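Local coordinates for plasmid pRiA4b Orf3-like domain-containing protein (Methanosarcina mazei, PDB 2I1S) that is of unknown function but adopts the mixed alpha/beta architecture of the plasmid pRiA4b ORF-3-like family, at residues E179-P183 / K184-F188; D167-W171 / L172-F176; K86-L90 / S91-T95. All coordinates share one frame; numbering follows the deposited sequence.

Along the chain, interaction 3 comes first, then interaction 2, then interaction 1. Interaction 3 forms the short helical turn at 90-93, which follows strand 82-84 and precedes strand 100-105 in the sequence, and packs partly buried against the mixed sheet and helix 34-44. Interaction 2 ends helix 165-172 on the opposite side of the chain's centre, its centre about 39 Å from that of interaction 3. Its segments adjoin those of interaction 1 in sequence, though their centres lie about 20 Å apart. Interaction 1 returns the C-terminal tail to strand 131-136 and the last part of helix 34-44, whose first part meets interaction 3, so tail and turn pack on one helix.

Interaction 1. Residues E179-P183 / K184-F188; sequences EYFDP and KDVSF
Tyr180 reaches forward along the C-terminal tail to Asp185, and this hydroxyl-carboxylate pair is one of several polar links that fold residues 180-186 into a compact turn. Tyr180 OH donates to Asp185 OD2 over 2.7 Å, using the syn lone pair of the acceptor; the two side chains come from opposite directions, with ring and carboxylate planes 45° apart. A water also donates to Asp185 OD2 and accepts weakly from Asp182 N, bridging the same carboxylate to the backbone.

Asp182 grips the start of the turn twice. Asp182 OD1 accepts from Lys184 N at 3.1 Å, from above the carboxylate plane, and Lys184 NZ, 3.3 Å from Asp182 OD1, forms a salt bridge whose hydrogen bond is weak. The lysine chain, bent at chi3 (-105°) and chi4 (46°), bends back to bring its amine to the carboxylate.

Residues 182-185 form a type I beta turn, with an Asx turn made by the Asp182 carboxylate at its start, in the tail after helix 165-172. Asp185 N donates to Asp182 O at 3.0 Å, and a weaker bond runs from Val186 N to Pro183 O. A second water bridges Pro183 O and Val186 O.

Apolar contact comes from Val186, whose CG2 reaches the edge of the Phe181 ring, 3.8 Å from Phe181 CE1; Pro183 N lies over one face of that ring, toward the rim. Phe181 also forms a cation-pi contact with Arg24 and touches Cys132 of strand 131-136, while Val186 leans on Val44 of helix 34-44.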
loop_
_atom_site.group_PDB
_atom_site.type_symbol
_atom_site.label_atom_id
_atom_site.label_comp_id
_atom_site.label_asym_id
_atom_site.label_seq_id
_atom_site.Cartn_x
_atom_site.Cartn_y
_atom_site.Cartn_z
ATOM N N GLU A 179 13.403 10.427 1.944
ATOM C CA GLU A 179 12.476 11.086 2.885
ATOM C C GLU A 179 11.427 11.974 2.237
ATOM O O GLU A 179 10.625 12.614 2.941
ATOM C CB GLU A 179 13.222 11.931 3.965
ATOM C CG GLU A 179 14.370 11.206 4.665
ATOM C CD GLU A 179 13.992 9.796 5.080
ATOM O OE1 GLU A 179 12.843 9.588 5.567
ATOM O OE2 GLU A 179 14.846 8.895 4.924
ATOM N N TYR A 180 11.424 12.038 0.911
ATOM C CA TYR A 180 10.476 12.902 0.225
ATOM C C TYR A 180 9.129 12.239 0.005
ATOM O O TYR A 180 9.041 11.190 -0.636
ATOM C CB TYR A 180 11.019 13.389 -1.122
ATOM C CG TYR A 180 9.963 14.177 -1.845
ATOM C CD1 TYR A 180 9.599 15.453 -1.396
ATOM C CD2 TYR A 180 9.287 13.636 -2.949
ATOM C CE1 TYR A 180 8.604 16.183 -2.031
ATOM C CE2 TYR A 180 8.274 14.369 -3.599
ATOM C CZ TYR A 180 7.942 15.633 -3.124
ATOM O OH TYR A 180 6.957 16.370 -3.747
ATOM N N PHE A 181 8.074 12.860 0.532
ATOM C CA PHE A 181 6.720 12.497 0.161
ATOM C C PHE A 181 5.852 13.743 0.284
ATOM O O PHE A 181 6.064 14.537 1.184
ATOM C CB PHE A 181 6.134 11.401 1.063
ATOM C CG PHE A 181 4.666 11.098 0.762
ATOM C CD1 PHE A 181 4.283 10.582 -0.475
ATOM C CD2 PHE A 181 3.690 11.355 1.690
ATOM C CE1 PHE A 181 2.939 10.328 -0.779
ATOM C CE2 PHE A 181 2.348 11.087 1.394
ATOM C CZ PHE A 181 1.977 10.566 0.165
ATOM N N ASP A 182 4.870 13.886 -0.597
ATOM C CA ASP A 182 3.920 14.976 -0.540
ATOM C C ASP A 182 2.570 14.348 -0.903
ATOM O O ASP A 182 2.435 13.789 -1.987
ATOM C CB ASP A 182 4.340 16.056 -1.566
ATOM C CG ASP A 182 3.452 17.300 -1.540
ATOM O OD1 ASP A 182 2.302 17.217 -1.075
ATOM O OD2 ASP A 182 3.906 18.364 -2.018
ATOM N N PRO A 183 1.586 14.396 0.010
ATOM C CA PRO A 183 0.320 13.723 -0.314
ATOM C C PRO A 183 -0.409 14.238 -1.565
ATOM O O PRO A 183 -1.217 13.515 -2.120
ATOM C CB PRO A 183 -0.533 13.887 0.954
ATOM C CG PRO A 183 0.180 14.837 1.836
ATOM C CD PRO A 183 1.595 14.991 1.364
ATOM N N LYS A 184 -0.090 15.460 -1.998
ATOM C CA LYS A 184 -0.653 16.073 -3.183
ATOM C C LYS A 184 -0.027 15.589 -4.503
ATOM O O LYS A 184 -0.489 15.995 -5.586
ATOM C CB LYS A 184 -0.541 17.615 -3.097
ATOM C CG LYS A 184 -1.380 18.263 -2.013
ATOM C CD LYS A 184 -1.531 19.770 -2.257
ATOM C CE LYS A 184 -0.678 20.649 -1.336
ATOM N NZ LYS A 184 0.730 20.160 -1.218
ATOM N N ASP A 185 1.036 14.786 -4.417
ATOM C CA ASP A 185 1.617 14.130 -5.592
ATOM C C ASP A 185 0.836 12.868 -6.009
ATOM O O ASP A 185 0.957 12.406 -7.141
ATOM C CB ASP A 185 3.067 13.698 -5.318
ATOM C CG ASP A 185 4.027 14.860 -5.226
ATOM O OD1 ASP A 185 3.673 15.977 -5.705
ATOM O OD2 ASP A 185 5.155 14.636 -4.680
ATOM N N VAL A 186 0.078 12.297 -5.078
ATOM C CA VAL A 186 -0.666 11.082 -5.333
ATOM C C VAL A 186 -1.843 11.324 -6.274
ATOM O O VAL A 186 -2.631 12.250 -6.083
ATOM C CB VAL A 186 -1.154 10.423 -4.050
ATOM C CG1 VAL A 186 -1.997 9.178 -4.371
ATOM C CG2 VAL A 186 0.039 10.062 -3.169
ATOM N N SER A 187 -1.967 10.456 -7.275
ATOM C CA SER A 187 -3.038 10.573 -8.237
ATOM C C SER A 187 -3.843 9.263 -8.312
ATOM O O SER A 187 -3.304 8.202 -8.687
ATOM C CB SER A 187 -2.437 10.906 -9.577
ATOM O OG SER A 187 -3.333 11.735 -10.229
ATOM N N PHE A 188 -5.126 9.322 -7.963
ATOM C CA PHE A 188 -5.918 8.100 -7.890
ATOM C C PHE A 188 -6.631 7.713 -9.179
ATOM O O PHE A 188 -7.059 8.581 -9.951
ATOM C CB PHE A 188 -6.900 8.163 -6.720
ATOM C CG PHE A 188 -6.240 8.149 -5.385
ATOM C CD1 PHE A 188 -5.882 6.940 -4.776
ATOM C CD2 PHE A 188 -5.999 9.335 -4.720
ATOM C CE1 PHE A 188 -5.274 6.925 -3.515
ATOM C CE2 PHE A 188 -5.381 9.352 -3.466
ATOM C CZ PHE A 188 -5.019 8.139 -2.852
HETATM O O HOH W 1 5.350 12.049 -3.326
HETATM O O HOH W 2 -3.486 13.496 -3.605
#

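Interaction 2. Residues D167-W171 / L172-F176; sequences DTVLW and LGDDF
The contact is the C-terminal end of helix 165-172, where Thr168 and Val169 bond to Leu172 and Gly173 and the chain then leaves the helix through a glycine of positive phi (95°). The last regular helical bond joins Leu172 N to Thr168 O, 3.0 Å long and nearly straight on to the carbonyl. One residue further on, Gly173 N lies 2.7 Å from Val169 O, but the N-H points off line (129°) and the bond is weak. The glycine swings the chain out of the helix and into a type I beta turn from Gly173 to Phe176, closed by a bond from Phe176 N to Gly173 O.

Side chains pack along the same helix end. Leu172 lies beside Thr168, both pointing the same way, with CD1 of the leucine 4.1 Å from CG2 of the threonine. Chi1 of -53° sets the Thr168 methyl on the side of the leucine and sends OG1 back to bond with Glu164 O one turn earlier. The other branch of Leu172, CD2, meets the six-membered part of the Trp171 indole, 3.8 Å from CE3, the two side chains running at a slant to each other.

Helix 146-157 flanks this end: Met153 touches both Trp171 and Leu172, and Val156 touches Thr168. Pro141, from a loop, packs against Leu172 and Phe176.

Beyond the turn, Phe176 turns a ring face to Leu172, whose CD2 lies 4.2 Å above the plane, over its centre. On another side of the helix end, Val169 CG1 comes within 3.8 Å of Asp174 OD1.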
loop_
_atom_site.group_PDB
_atom_site.type_symbol
_atom_site.label_atom_id
_atom_site.label_comp_id
_atom_site.label_asym_id
_atom_site.label_seq_id
_atom_site.Cartn_x
_atom_site.Cartn_y
_atom_site.Cartn_z
ATOM N N ASP A 167 26.940 3.304 -8.460
ATOM C CA ASP A 167 26.006 2.354 -9.034
ATOM C C ASP A 167 24.642 2.444 -8.379
ATOM O O ASP A 167 23.626 2.200 -9.018
ATOM C CB ASP A 167 26.540 0.938 -8.903
ATOM C CG ASP A 167 27.707 0.668 -9.839
ATOM O OD1 ASP A 167 28.567 -0.166 -9.467
ATOM O OD2 ASP A 167 27.768 1.279 -10.940
ATOM N N THR A 168 24.623 2.784 -7.097
ATOM C CA THR A 168 23.376 2.888 -6.340
ATOM C C THR A 168 22.646 4.163 -6.755
ATOM O O THR A 168 21.462 4.127 -6.988
ATOM C CB THR A 168 23.678 2.887 -4.827
ATOM O OG1 THR A 168 24.492 1.752 -4.525
ATOM C CG2 THR A 168 22.383 2.893 -3.949
ATOM N N VAL A 169 23.381 5.272 -6.876
ATOM C CA VAL A 169 22.850 6.553 -7.373
ATOM C C VAL A 169 22.247 6.397 -8.760
ATOM O O VAL A 169 21.160 6.932 -9.008
ATOM C CB VAL A 169 23.923 7.692 -7.360
ATOM C CG1 VAL A 169 23.413 8.971 -8.042
ATOM C CG2 VAL A 169 24.338 8.001 -5.916
ATOM N N LEU A 170 22.946 5.664 -9.636
ATOM C CA LEU A 170 22.487 5.422 -10.996
ATOM C C LEU A 170 21.174 4.626 -10.975
ATOM O O LEU A 170 20.229 4.941 -11.708
ATOM C CB LEU A 170 23.572 4.731 -11.841
ATOM C CG LEU A 170 23.357 4.693 -13.372
ATOM C CD1 LEU A 170 23.414 6.072 -14.051
ATOM C CD2 LEU A 170 24.338 3.734 -14.067
ATOM N N TRP A 171 21.131 3.641 -10.071
ATOM C CA TRP A 171 20.013 2.719 -9.897
ATOM C C TRP A 171 18.743 3.487 -9.458
ATOM O O TRP A 171 17.683 3.332 -10.066
ATOM C CB TRP A 171 20.376 1.611 -8.866
ATOM C CG TRP A 171 19.551 0.362 -8.980
ATOM C CD1 TRP A 171 19.978 -0.860 -9.430
ATOM C CD2 TRP A 171 18.158 0.187 -8.620
ATOM N NE1 TRP A 171 18.950 -1.776 -9.384
ATOM C CE2 TRP A 171 17.824 -1.165 -8.892
ATOM C CE3 TRP A 171 17.176 1.025 -8.060
ATOM C CZ2 TRP A 171 16.523 -1.688 -8.661
ATOM C CZ3 TRP A 171 15.879 0.509 -7.841
ATOM C CH2 TRP A 171 15.567 -0.831 -8.154
ATOM N N LEU A 172 18.885 4.316 -8.420
ATOM C CA LEU A 172 17.767 5.036 -7.812
ATOM C C LEU A 172 17.505 6.372 -8.476
ATOM O O LEU A 172 16.423 6.922 -8.327
ATOM C CB LEU A 172 18.005 5.222 -6.291
ATOM C CG LEU A 172 17.936 3.990 -5.369
ATOM C CD1 LEU A 172 18.523 4.303 -4.010
ATOM C CD2 LEU A 172 16.502 3.509 -5.219
ATOM N N GLY A 173 18.494 6.878 -9.211
ATOM C CA GLY A 173 18.387 8.172 -9.892
ATOM C C GLY A 173 18.960 9.336 -9.094
ATOM O O GLY A 173 18.986 9.318 -7.846
ATOM N N ASP A 174 19.382 10.369 -9.814
ATOM C CA ASP A 174 20.004 11.559 -9.217
ATOM C C ASP A 174 19.171 12.194 -8.138
ATOM O O ASP A 174 19.688 12.548 -7.085
ATOM C CB ASP A 174 20.257 12.634 -10.290
ATOM C CG ASP A 174 21.673 12.631 -10.783
ATOM O OD1 ASP A 174 22.535 12.039 -10.085
ATOM O OD2 ASP A 174 21.922 13.216 -11.867
ATOM N N ASP A 175 17.891 12.368 -8.451
ATOM C CA ASP A 175 16.959 13.157 -7.656
ATOM C C ASP A 175 16.305 12.377 -6.519
ATOM O O ASP A 175 15.518 12.932 -5.761
ATOM C CB ASP A 175 15.879 13.778 -8.564
ATOM C CG ASP A 175 15.349 12.795 -9.646
ATOM O OD1 ASP A 175 14.165 12.946 -10.071
ATOM O OD2 ASP A 175 16.118 11.894 -10.092
ATOM N N PHE A 176 16.634 11.098 -6.387
ATOM C CA PHE A 176 15.981 10.290 -5.378
ATOM C C PHE A 176 16.297 10.797 -3.969
ATOM O O PHE A 176 17.447 11.079 -3.637
ATOM C CB PHE A 176 16.312 8.798 -5.553
ATOM C CG PHE A 176 15.606 7.903 -4.569
ATOM C CD1 PHE A 176 14.285 7.490 -4.807
ATOM C CD2 PHE A 176 16.251 7.500 -3.377
ATOM C CE1 PHE A 176 13.610 6.685 -3.881
ATOM C CE2 PHE A 176 15.593 6.690 -2.458
ATOM C CZ PHE A 176 14.257 6.271 -2.725
#

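Interaction 3. Residues K86-L90 / S91-T95; sequences KKAKL and SDYFT
Leu90 O accepts two backbone N-H groups, from Tyr93 N at 2.9 Å and Phe94 N at 2.8 Å, while Lys89 O takes Asp92 N, winding the chain into a short, weakly bonded helical turn at about 90-93. The Phe94 N-H arrives almost in line with the carbonyl (174°), whereas Tyr93 N approaches from above its plane. This doubly used oxygen combines an i to i+3 bond with an i to i+4 bond.

Leu90 and Phe94 stand side by side, pointing the same way, and Leu90 CD2 meets Phe94 CE1 at 3.8 Å. The edge of the Phe94 ring is turned to Leu90 O, in the ring plane. In the same manner Tyr93 sets its ring edge to Lys89 O, with CD2 3.6 Å from the oxygen, and its CE2 lies near Ala88 CB. On the more polar side, Asp92 OD2 comes within 3.4 Å of Lys89 CB, the two side chains slanting across each other. Asp92 CG is beside its own backbone N (chi1 -75°), which turns the carboxylate back toward the start of the turn. There a water donates to OD2 and accepts from Lys89 N, tying the side chain to the backbone ahead of the turn.

The turn is wedged between helix 34-44 and the sheet: Leu90 touches Phe34 and Leu37 of the helix and Tyr9 of strand 7-15, and Phe94 rests on Tyr9 and on Met57 of strand 53-58. Tyr93 meets the Phe34 ring nearly at right angles, and its hydroxyl is hydrogen-bonded to Asp66 of strand 65-69.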
loop_
_atom_site.group_PDB
_atom_site.type_symbol
_atom_site.label_atom_id
_atom_site.label_comp_id
_atom_site.label_asym_id
_atom_site.label_seq_id
_atom_site.Cartn_x
_atom_site.Cartn_y
_atom_site.Cartn_z
ATOM N N LYS A 86 -12.676 -8.457 -7.321
ATOM C CA LYS A 86 -13.656 -7.645 -8.067
ATOM C C LYS A 86 -15.009 -7.751 -7.376
ATOM O O LYS A 86 -15.795 -6.816 -7.424
ATOM C CB LYS A 86 -13.802 -8.098 -9.538
ATOM C CG LYS A 86 -12.600 -7.822 -10.406
ATOM C CD LYS A 86 -12.889 -8.097 -11.870
ATOM C CE LYS A 86 -11.720 -7.616 -12.746
ATOM N NZ LYS A 86 -11.796 -8.033 -14.169
ATOM N N LYS A 87 -15.249 -8.903 -6.737
ATOM C CA LYS A 87 -16.475 -9.214 -5.994
ATOM C C LYS A 87 -16.436 -8.833 -4.512
ATOM O O LYS A 87 -17.390 -8.262 -4.003
ATOM C CB LYS A 87 -16.781 -10.709 -6.119
ATOM C CG LYS A 87 -17.372 -11.084 -7.476
ATOM C CD LYS A 87 -17.181 -12.553 -7.773
ATOM C CE LYS A 87 -18.264 -13.047 -8.718
ATOM N NZ LYS A 87 -18.034 -14.472 -9.026
ATOM N N ALA A 88 -15.341 -9.174 -3.829
ATOM C CA ALA A 88 -15.162 -8.898 -2.399
ATOM C C ALA A 88 -15.234 -7.398 -2.136
ATOM O O ALA A 88 -14.523 -6.599 -2.781
ATOM C CB ALA A 88 -13.861 -9.462 -1.921
ATOM N N LYS A 89 -16.121 -7.016 -1.219
ATOM C CA LYS A 89 -16.324 -5.618 -0.860
ATOM C C LYS A 89 -15.599 -5.322 0.453
ATOM O O LYS A 89 -15.613 -6.156 1.347
ATOM C CB LYS A 89 -17.824 -5.347 -0.712
ATOM C CG LYS A 89 -18.612 -5.355 -2.036
ATOM C CD LYS A 89 -18.367 -4.052 -2.840
ATOM C CE LYS A 89 -19.616 -3.555 -3.620
ATOM N NZ LYS A 89 -19.621 -3.974 -5.067
ATOM N N LEU A 90 -14.969 -4.153 0.581
ATOM C CA LEU A 90 -14.330 -3.771 1.863
ATOM C C LEU A 90 -15.294 -3.859 3.033
ATOM O O LEU A 90 -14.925 -4.361 4.109
ATOM C CB LEU A 90 -13.756 -2.351 1.821
ATOM C CG LEU A 90 -12.682 -2.050 0.777
ATOM C CD1 LEU A 90 -12.098 -0.646 1.018
ATOM C CD2 LEU A 90 -11.609 -3.102 0.777
ATOM N N SER A 91 -16.522 -3.381 2.794
ATOM C CA SER A 91 -17.629 -3.341 3.759
ATOM C C SER A 91 -18.111 -4.707 4.251
ATOM O O SER A 91 -18.817 -4.794 5.247
ATOM C CB SER A 91 -18.811 -2.554 3.176
ATOM O OG SER A 91 -19.522 -3.293 2.189
ATOM N N ASP A 92 -17.735 -5.766 3.544
ATOM C CA ASP A 92 -18.008 -7.126 3.989
ATOM C C ASP A 92 -16.932 -7.669 4.937
ATOM O O ASP A 92 -17.167 -8.665 5.635
ATOM C CB ASP A 92 -18.148 -8.039 2.778
ATOM C CG ASP A 92 -19.483 -7.842 2.053
ATOM O OD1 ASP A 92 -20.515 -7.591 2.731
ATOM O OD2 ASP A 92 -19.489 -7.935 0.799
ATOM N N TYR A 93 -15.770 -7.005 4.969
ATOM C CA TYR A 93 -14.610 -7.463 5.743
ATOM C C TYR A 93 -14.146 -6.537 6.869
ATOM O O TYR A 93 -13.953 -6.986 8.005
ATOM C CB TYR A 93 -13.427 -7.727 4.821
ATOM C CG TYR A 93 -13.509 -9.033 4.072
ATOM C CD1 TYR A 93 -12.964 -10.186 4.604
ATOM C CD2 TYR A 93 -14.102 -9.096 2.818
ATOM C CE1 TYR A 93 -13.027 -11.380 3.924
ATOM C CE2 TYR A 93 -14.177 -10.288 2.124
ATOM C CZ TYR A 93 -13.643 -11.437 2.682
ATOM O OH TYR A 93 -13.705 -12.636 1.999
ATOM N N PHE A 94 -13.931 -5.264 6.546
ATOM C CA PHE A 94 -13.457 -4.292 7.526
ATOM C C PHE A 94 -14.584 -3.834 8.443
ATOM O O PHE A 94 -15.637 -3.370 7.996
ATOM C CB PHE A 94 -12.828 -3.062 6.850
ATOM C CG PHE A 94 -11.481 -3.319 6.205
ATOM C CD1 PHE A 94 -11.397 -3.674 4.858
ATOM C CD2 PHE A 94 -10.296 -3.136 6.932
ATOM C CE1 PHE A 94 -10.157 -3.906 4.248
ATOM C CE2 PHE A 94 -9.060 -3.350 6.345
ATOM C CZ PHE A 94 -8.985 -3.737 4.984
ATOM N N THR A 95 -14.353 -3.981 9.739
ATOM C CA THR A 95 -15.200 -3.382 10.747
ATOM C C THR A 95 -14.247 -2.855 11.816
ATOM O O THR A 95 -13.018 -2.988 11.684
ATOM C CB THR A 95 -16.197 -4.408 11.360
ATOM O OG1 THR A 95 -15.614 -5.043 12.506
ATOM C CG2 THR A 95 -16.610 -5.474 10.317
HETATM O O HOH W 3 -17.786 -9.554 -0.148
#